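Local coordinates for protein lipocalin AI-4 (Rhodnius prolixus, PDB 5H9N) that binds cysteinyl leukotrienes such as leukotriene C4 in its lipocalin barrel, probably sequestering them in the saliva of this blood-feeding insect, at residues S139-L142 / N143-L147. The protein carries 1 engineered substitution. Numbering follows the deposited sequence.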
ATOM      1  N   SER A 139      -4.989   8.043  14.921  1.00 11.56           N
ATOM      2  CA  SER A 139      -6.209   7.736  15.658  0.64 12.93           C
ATOM      3  C   SER A 139      -7.467   8.319  15.012  1.00 11.67           C
ATOM      4  O   SER A 139      -8.429   7.607  14.733  1.00 12.79           O
ATOM      5  CB  SER A 139      -6.081   8.250  17.088  0.64 12.51           C
ATOM      6  OG  SER A 139      -6.033   9.665  17.096  0.64 14.12           O
ATOM      7  N   THR A 140      -7.451   9.623  14.770  1.00 12.65           N
ATOM      8  CA  THR A 140      -8.624  10.297  14.231  1.00 14.42           C
ATOM      9  C   THR A 140      -8.912   9.840  12.799  1.00 14.18           C
ATOM     10  O   THR A 140     -10.059   9.584  12.436  1.00 15.15           O
ATOM     11  CB  THR A 140      -8.445  11.818  14.282  1.00 16.64           C
ATOM     12  OG1 THR A 140      -8.054  12.188  15.611  1.00 16.98           O
ATOM     13  CG2 THR A 140      -9.743  12.518  13.919  1.00 20.76           C
ATOM     14  N   LYS A 141      -7.861   9.716  11.996  1.00 13.54           N
ATOM     15  CA  LYS A 141      -8.009   9.304  10.603  1.00 14.08           C
ATOM     16  C   LYS A 141      -8.593   7.896  10.493  1.00 13.46           C
ATOM     17  O   LYS A 141      -9.465   7.640   9.660  1.00 14.60           O
ATOM     18  CB  LYS A 141      -6.664   9.369   9.885  1.00 17.36           C
ATOM     19  CG  LYS A 141      -6.747   9.113   8.396  1.00 20.20           C
ATOM     20  CD  LYS A 141      -7.658  10.143   7.758  1.00 24.01           C
ATOM     21  CE  LYS A 141      -7.257  10.437   6.335  1.00 28.75           C
ATOM     22  NZ  LYS A 141      -8.019  11.590   5.792  1.00 25.35           N
ATOM     23  N   LEU A 142      -8.119   6.985  11.332  1.00 12.14           N
ATOM     24  CA  LEU A 142      -8.643   5.620  11.338  1.00 14.46           C
ATOM     25  C   LEU A 142     -10.114   5.611  11.739  1.00 14.44           C
ATOM     26  O   LEU A 142     -10.910   4.871  11.164  1.00 17.33           O
ATOM     27  CB  LEU A 142      -7.831   4.730  12.273  1.00 13.16           C
ATOM     28  CG  LEU A 142      -6.394   4.454  11.828  1.00 13.07           C
ATOM     29  CD1 LEU A 142      -5.609   3.787  12.953  1.00 15.47           C
ATOM     30  CD2 LEU A 142      -6.368   3.580  10.567  1.00 14.70           C
ATOM     31  N   ASN A 143     -10.485   6.442  12.707  1.00 15.51           N
ATOM     32  CA  ASN A 143     -11.885   6.549  13.080  0.59 16.00           C
ATOM     33  C   ASN A 143     -12.730   7.030  11.903  1.00 20.59           C
ATOM     34  O   ASN A 143     -13.778   6.450  11.615  1.00 20.80           O
ATOM     35  CB  ASN A 143     -12.053   7.487  14.275  0.59 19.50           C
ATOM     36  CG  ASN A 143     -13.488   7.571  14.746  0.59 25.22           C
ATOM     37  OD1 ASN A 143     -14.219   8.491  14.383  0.59 26.70           O
ATOM     38  ND2 ASN A 143     -13.902   6.604  15.559  0.59 30.49           N
ATOM     39  N   GLN A 144     -12.256   8.065  11.220  1.00 17.22           N
ATOM     40  CA  GLN A 144     -12.964   8.642  10.084  1.00 18.60           C
ATOM     41  C   GLN A 144     -13.162   7.628   8.963  1.00 18.90           C
ATOM     42  O   GLN A 144     -14.204   7.622   8.303  1.00 22.05           O
ATOM     43  CB  GLN A 144     -12.214   9.872   9.575  1.00 21.05           C
ATOM     44  CG  GLN A 144     -12.266  11.030  10.572  1.00 31.47           C
ATOM     45  CD  GLN A 144     -11.379  12.201  10.193  1.00 41.05           C
ATOM     46  OE1 GLN A 144     -10.403  12.049   9.459  1.00 44.53           O
ATOM     47  NE2 GLN A 144     -11.713  13.383  10.706  1.00 40.41           N
ATOM     48  N   LEU A 145     -12.174   6.764   8.759  1.00 18.25           N
ATOM     49  CA  LEU A 145     -12.252   5.745   7.723  1.00 18.37           C
ATOM     50  C   LEU A 145     -12.874   4.433   8.195  1.00 22.48           C
ATOM     51  O   LEU A 145     -12.934   3.468   7.427  1.00 24.44           O
ATOM     52  CB  LEU A 145     -10.857   5.454   7.172  1.00 16.45           C
ATOM     53  CG  LEU A 145     -10.148   6.589   6.435  1.00 17.96           C
ATOM     54  CD1 LEU A 145      -8.684   6.240   6.240  1.00 19.21           C
ATOM     55  CD2 LEU A 145     -10.811   6.856   5.093  1.00 20.84           C
ATOM     56  N   GLU A 146     -13.314   4.397   9.451  1.00 26.13           N
ATOM     57  CA  GLU A 146     -13.901   3.197  10.054  1.00 26.38           C
ATOM     58  C   GLU A 146     -12.925   2.014  10.029  1.00 27.81           C
ATOM     59  O   GLU A 146     -13.297   0.883   9.713  1.00 34.43           O
ATOM     60  CB  GLU A 146     -15.217   2.845   9.348  1.00 35.16           C
ATOM     61  CG  GLU A 146     -16.129   4.059   9.159  1.00 38.47           C
ATOM     62  CD  GLU A 146     -17.478   3.716   8.554  1.00 46.73           C
ATOM     63  OE1 GLU A 146     -17.592   2.658   7.903  1.00 50.06           O
ATOM     64  OE2 GLU A 146     -18.425   4.514   8.725  1.00 49.66           O
ATOM     65  N   LEU A 147     -11.672   2.289  10.375  1.00 19.09           N
ATOM     66  CA  LEU A 147     -10.621   1.278  10.430  1.00 23.37           C
ATOM     67  C   LEU A 147     -10.164   1.047  11.865  1.00 25.69           C
ATOM     68  O   LEU A 147      -8.976   1.155  12.178  1.00 27.99           O
ATOM     69  CB  LEU A 147      -9.435   1.701   9.576  1.00 18.99           C
ATOM     70  CG  LEU A 147      -9.732   1.869   8.086  1.00 15.09           C
ATOM     71  CD1 LEU A 147      -8.530   2.465   7.405  1.00 15.11           C
ATOM     72  CD2 LEU A 147     -10.091   0.518   7.449  1.00 16.91           C
TER
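Leu142 and Leu147 meet where helix 139-144 comes to an end. The CD2 methyl of Leu142 touches CB of Leu147 at 3.7 Å, the two side chains running at about a right angle to each other, and CD1 of Leu147 lies against the same methyl. Beside this apolar contact, the N-H of Leu147 points almost straight at the Leu142 carbonyl, with 2.8 Å from N to O and an angle of 174° at the hydrogen. Lys141, the residue before Leu142, touches two neighbours: its CG approaches CD1 of Leu145 at 4.1 Å, while its CD passes OE1 of Gln144 at 3.7 Å. Gln144 has CG next to its own backbone N (chi1 -68°), which lays CG 3.2 Å from Thr140 O and carries the amide on past the Thr140 CG2 methyl. Regular helical bonds from Asn143, Gln144 and Leu145 give way at Glu146, where a positive phi (59°), the bond from Glu146 N to Asn143 O and the Leu147 to Leu142 bond make a Schellman motif. The helix packs on the outside of the lipocalin barrel. Leu142 and Leu145 both press on Leu107 of strand 105-112, and Leu145 and Leu147 share Phe123 of strand 120-127. Ile134 and Leu150 cover Leu142 further, whereas the ammonium of Lys141 hydrogen-bonds the carbonyl of Lys16.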